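Local atomic coordinates of myosin-I heavy chain (Dictyostelium discoideum, PDB entry 5EJY), a protein that moves along actin filaments at the expense of ATP and takes part in the early steps of phagocytosis and in cell adhesion. Residues L121-W126 with K161-S166; I436-P441 with E448-S453. All blocks are in the same frame, centred on the assembly; numbering follows the deposited sequence.

Interaction 1 of 2, residues L121-W126 with K161-S166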
# COMPACT_ATOMS: atom_id res chain seq x y z
N LEU A 121 0.21 21.19 27.25
CA LEU A 121 1.55 20.86 26.78
C LEU A 121 1.79 19.36 26.89
O LEU A 121 2.35 18.75 25.97
CB LEU A 121 2.61 21.62 27.57
CG LEU A 121 2.57 23.14 27.43
CD1 LEU A 121 3.75 23.77 28.16
CD2 LEU A 121 2.56 23.56 25.98
N ASN A 122 1.36 18.77 28.01
CA ASN A 122 1.50 17.33 28.22
C ASN A 122 0.79 16.60 27.08
O ASN A 122 1.27 15.60 26.56
CB ASN A 122 0.91 16.92 29.58
CG ASN A 122 1.62 15.71 30.21
OD1 ASN A 122 2.85 15.61 30.17
ND2 ASN A 122 0.84 14.81 30.80
N ILE A 123 -0.37 17.13 26.70
CA ILE A 123 -1.14 16.57 25.60
C ILE A 123 -0.37 16.61 24.27
O ILE A 123 -0.38 15.64 23.52
CB ILE A 123 -2.49 17.31 25.45
CG1 ILE A 123 -3.41 16.93 26.62
CG2 ILE A 123 -3.15 16.97 24.13
CD1 ILE A 123 -4.78 17.57 26.54
N ARG A 124 0.27 17.74 23.99
CA ARG A 124 1.11 17.86 22.80
C ARG A 124 2.28 16.88 22.79
O ARG A 124 2.60 16.31 21.74
CB ARG A 124 1.64 19.29 22.67
CG ARG A 124 0.59 20.28 22.19
CD ARG A 124 0.16 19.94 20.78
NE ARG A 124 -0.95 20.77 20.33
CZ ARG A 124 -0.84 22.07 20.05
NH1 ARG A 124 0.34 22.67 20.17
NH2 ARG A 124 -1.90 22.76 19.64
N VAL A 125 2.93 16.71 23.94
CA VAL A 125 4.05 15.78 24.00
C VAL A 125 3.56 14.36 23.74
O VAL A 125 4.22 13.59 23.06
CB VAL A 125 4.81 15.79 25.35
CG1 VAL A 125 6.00 14.82 25.29
CG2 VAL A 125 5.30 17.19 25.67
N TRP A 126 2.39 14.02 24.28
CA TRP A 126 1.86 12.66 24.08
C TRP A 126 1.41 12.40 22.63
O TRP A 126 1.49 11.27 22.14
CB TRP A 126 0.79 12.32 25.12
CG TRP A 126 1.41 11.84 26.40
CD1 TRP A 126 1.66 12.58 27.54
CD2 TRP A 126 1.93 10.53 26.66
NE1 TRP A 126 2.27 11.80 28.48
CE2 TRP A 126 2.45 10.54 27.97
CE3 TRP A 126 2.00 9.36 25.90
CZ2 TRP A 126 3.03 9.40 28.54
CZ3 TRP A 126 2.57 8.24 26.47
CH2 TRP A 126 3.08 8.26 27.78
N LYS A 161 -8.00 12.33 29.83
CA LYS A 161 -8.43 11.27 28.93
C LYS A 161 -7.53 11.28 27.69
O LYS A 161 -7.18 10.23 27.17
CB LYS A 161 -9.89 11.48 28.51
CG LYS A 161 -10.38 10.47 27.47
CD LYS A 161 -11.78 10.80 26.98
CE LYS A 161 -12.11 10.04 25.70
NZ LYS A 161 -11.86 8.57 25.83
N SER A 162 -7.17 12.47 27.23
CA SER A 162 -6.38 12.63 26.01
C SER A 162 -5.00 11.99 26.10
O SER A 162 -4.58 11.27 25.20
CB SER A 162 -6.28 14.11 25.63
OG SER A 162 -5.19 14.33 24.74
N VAL A 163 -4.29 12.25 27.20
CA VAL A 163 -3.02 11.61 27.44
C VAL A 163 -3.16 10.09 27.54
O VAL A 163 -2.36 9.35 26.98
CB VAL A 163 -2.31 12.15 28.69
CG1 VAL A 163 -1.16 11.24 29.09
CG2 VAL A 163 -1.82 13.56 28.44
N LYS A 164 -4.20 9.62 28.23
CA LYS A 164 -4.35 8.18 28.39
C LYS A 164 -4.71 7.49 27.07
O LYS A 164 -4.28 6.37 26.82
CB LYS A 164 -5.40 7.84 29.45
CG LYS A 164 -5.36 6.37 29.84
CD LYS A 164 -6.20 6.09 31.08
CE LYS A 164 -5.59 6.72 32.33
NZ LYS A 164 -4.55 5.85 32.95
N ASP A 165 -5.51 8.15 26.25
CA ASP A 165 -5.90 7.59 24.96
C ASP A 165 -4.66 7.52 24.06
O ASP A 165 -4.43 6.53 23.37
CB ASP A 165 -6.95 8.45 24.27
CG ASP A 165 -8.35 8.29 24.87
OD1 ASP A 165 -8.62 7.26 25.52
OD2 ASP A 165 -9.16 9.21 24.67
N SER A 166 -3.86 8.58 24.10
CA SER A 166 -2.60 8.62 23.33
C SER A 166 -1.63 7.55 23.79
O SER A 166 -1.00 6.88 22.98
CB SER A 166 -1.95 9.99 23.42
OG SER A 166 -2.70 10.94 22.69
O HOH W 1 -2.43 13.52 23.81
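Val163 lays one of its two methyls over a face of the Trp126 indole. CG1 stands 3.5 Å from the centroid of the five-membered ring of Trp126 and only 14° off the ring normal, a CH-pi contact that also brings it close to CD1 and NE1. The indole is turned roughly at right angles to its own CA-CB-CG plane (chi2 98°), which presents that face to the valine. In Val163, CG1 is anti to the backbone N and CG2 lies beside that N; CG1 sits over the ring, while CG2 meets CD1 of Trp126 at 3.7 Å and goes on to ND2 of Asn122, 3.8 Å away, and to CG1 of Ile123. Ile123 turns CG2 opposite its own N, bringing that methyl to 3.4 Å from OG of Ser162; CG1 and CD1 of the isoleucine pass the same hydroxyl. One turn further along, the CB atoms of Trp126 and Ser166 lie 4.0 Å apart. With the indole of Trp126 cut back to an alanine, CG1 of Val163 loses its ring face and a gap would probably open toward Leu150 and Thr153 of helix 143-155, which the indole also touches. No direct hydrogen bond crosses between 121-126 and 161-166; one water does that job. It donates to the carbonyl O of Ile123 at 3.0 Å and is hydrogen-bonded to OG of Ser162 and, at 2.8 Å, to OG of Ser166, which also bonds ND2 of Asn198. The short helix axes run nearly parallel, 13° apart, within the all-helical MyTH4 domain of the myosin tail. Chemically, then, this is an apolar meeting with a bridging water at its side: the valine-indole packing is dispersive, and the water gives a carbonyl and two serine hydroxyls a common partner across the seam.

Interaction 2 of 2, residues I436-P441 with E448-S453; sequences INIYDP and ESVKYS
Ile436 sits against Tyr452 at one end of this strand pair, its CG1 3.5 Å from CE1 of the ring, with the two side chains meeting at a slant and the backbone N of Ile436 over one ring face. Tyr452 follows strand 445-450, and its OH reaches back to the carbonyl O of Asn432. Ile436, Ile438, Val450 and Glu448 share one face of the sheet. There CG1 of Ile438, beside its backbone N (chi1 -60°), carries CD1 to 4.0 Å from CG2 of Val450, while Ile438 and Glu448 run side by side until the glutamate's end leads off to the hydroxyl of Tyr423. Asn437 and Ser449 form the non-hydrogen-bonded pair on the other face: OD1 of Asn437 lies 3.3 Å from OG of Ser449, a bond weak at best, and its NH2 goes to the carbonyl O of Ala430. Along the backbone, Ile436 and Val450 exchange two 2.7 Å bonds, N of each to O of the other, and Ile438 N binds Glu448 O at 2.9 Å. Such a hairpin, edging a four-stranded antiparallel sheet and packed through Ile436 on Ile491 of the C-terminal helix 484-499, is consistent with the PH-like F3 lobe of a FERM domain.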
# COMPACT_ATOMS: atom_id res chain seq x y z
N ILE A 436 5.08 -19.76 -17.29
CA ILE A 436 5.28 -18.38 -17.70
C ILE A 436 5.15 -18.29 -19.21
O ILE A 436 6.06 -18.68 -19.95
CB ILE A 436 6.67 -17.87 -17.28
CG1 ILE A 436 6.85 -18.05 -15.77
CG2 ILE A 436 6.83 -16.41 -17.68
CD1 ILE A 436 8.27 -17.88 -15.29
N ASN A 437 4.03 -17.78 -19.66
CA ASN A 437 3.70 -17.80 -21.08
C ASN A 437 4.03 -16.52 -21.82
O ASN A 437 3.62 -15.42 -21.44
CB ASN A 437 2.24 -18.19 -21.26
CG ASN A 437 1.89 -19.47 -20.52
OD1 ASN A 437 2.38 -20.54 -20.87
ND2 ASN A 437 1.08 -19.35 -19.47
N ILE A 438 4.81 -16.65 -22.89
CA ILE A 438 5.11 -15.52 -23.73
C ILE A 438 4.02 -15.42 -24.78
O ILE A 438 3.79 -16.36 -25.55
CB ILE A 438 6.50 -15.69 -24.43
CG1 ILE A 438 7.60 -15.82 -23.36
CG2 ILE A 438 6.77 -14.52 -25.34
CD1 ILE A 438 8.97 -16.30 -23.90
N TYR A 439 3.38 -14.26 -24.81
CA TYR A 439 2.20 -14.05 -25.63
C TYR A 439 2.41 -12.84 -26.51
O TYR A 439 2.96 -11.83 -26.07
CB TYR A 439 1.00 -13.85 -24.72
CG TYR A 439 -0.30 -13.50 -25.41
CD1 TYR A 439 -1.12 -14.50 -25.91
CD2 TYR A 439 -0.72 -12.19 -25.52
CE1 TYR A 439 -2.32 -14.19 -26.51
CE2 TYR A 439 -1.92 -11.87 -26.11
CZ TYR A 439 -2.72 -12.88 -26.61
OH TYR A 439 -3.92 -12.58 -27.22
N ASP A 440 1.97 -12.93 -27.76
CA ASP A 440 2.12 -11.81 -28.67
C ASP A 440 0.78 -11.13 -28.86
O ASP A 440 -0.11 -11.67 -29.52
CB ASP A 440 2.65 -12.28 -30.03
CG ASP A 440 2.94 -11.13 -30.96
OD1 ASP A 440 2.57 -9.99 -30.64
OD2 ASP A 440 3.55 -11.38 -32.03
N PRO A 441 0.63 -9.91 -28.31
CA PRO A 441 -0.66 -9.21 -28.37
C PRO A 441 -0.99 -8.74 -29.79
O PRO A 441 -2.15 -8.46 -30.09
CB PRO A 441 -0.45 -8.02 -27.42
CG PRO A 441 1.02 -7.80 -27.40
CD PRO A 441 1.64 -9.16 -27.55
N GLU A 448 5.46 -19.31 -26.44
CA GLU A 448 6.29 -20.23 -25.68
C GLU A 448 5.78 -20.34 -24.26
O GLU A 448 5.27 -19.36 -23.72
CB GLU A 448 7.74 -19.74 -25.67
CG GLU A 448 8.73 -20.70 -25.05
CD GLU A 448 10.16 -20.45 -25.52
OE1 GLU A 448 10.33 -19.94 -26.65
OE2 GLU A 448 11.10 -20.76 -24.75
N SER A 449 5.91 -21.52 -23.67
CA SER A 449 5.57 -21.71 -22.26
C SER A 449 6.82 -21.97 -21.45
O SER A 449 7.40 -23.07 -21.51
CB SER A 449 4.58 -22.86 -22.08
OG SER A 449 4.38 -23.14 -20.69
N VAL A 450 7.26 -20.97 -20.71
CA VAL A 450 8.48 -21.06 -19.92
C VAL A 450 8.19 -21.71 -18.57
O VAL A 450 7.17 -21.41 -17.94
CB VAL A 450 9.12 -19.68 -19.74
CG1 VAL A 450 10.37 -19.77 -18.89
CG2 VAL A 450 9.45 -19.08 -21.12
N LYS A 451 9.06 -22.62 -18.15
CA LYS A 451 8.81 -23.44 -16.96
C LYS A 451 9.27 -22.80 -15.65
O LYS A 451 10.40 -22.32 -15.55
CB LYS A 451 9.51 -24.79 -17.09
CG LYS A 451 9.07 -25.63 -18.29
CD LYS A 451 10.00 -26.84 -18.42
CE LYS A 451 9.88 -27.50 -19.79
NZ LYS A 451 8.48 -27.94 -20.07
N TYR A 452 8.42 -22.83 -14.63
CA TYR A 452 8.83 -22.42 -13.29
C TYR A 452 9.98 -23.30 -12.81
O TYR A 452 10.85 -22.85 -12.06
CB TYR A 452 7.67 -22.52 -12.29
CG TYR A 452 6.54 -21.55 -12.58
CD1 TYR A 452 6.70 -20.18 -12.40
CD2 TYR A 452 5.30 -22.01 -13.02
CE1 TYR A 452 5.65 -19.29 -12.67
CE2 TYR A 452 4.26 -21.13 -13.28
CZ TYR A 452 4.45 -19.77 -13.11
OH TYR A 452 3.41 -18.90 -13.39
N SER A 453 9.99 -24.56 -13.25
CA SER A 453 11.02 -25.50 -12.80
C SER A 453 12.41 -25.15 -13.33
O SER A 453 13.42 -25.64 -12.82
CB SER A 453 10.65 -26.94 -13.18
OG SER A 453 10.58 -27.09 -14.57

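How the interactions relate
Both contacts are largely buried, yet they belong to different modules of the MyTH4-FERM tail: interaction 1 lies in the MyTH4 domain and interaction 2 in the FERM portion, their centres about 57 Å apart on opposite sides of the chain's centre. They share no element and do not touch. Interaction 1 joins two helical segments with 34 residues between them and depends on side-chain packing, whereas interaction 2 joins the neighbouring strands of a hairpin, where main-chain hydrogen bonds set the register, with side chains packing on both faces of the pair. Its outermost strand brings in the exposed Ser449, whereas no touching residue of interaction 1 is fully exposed.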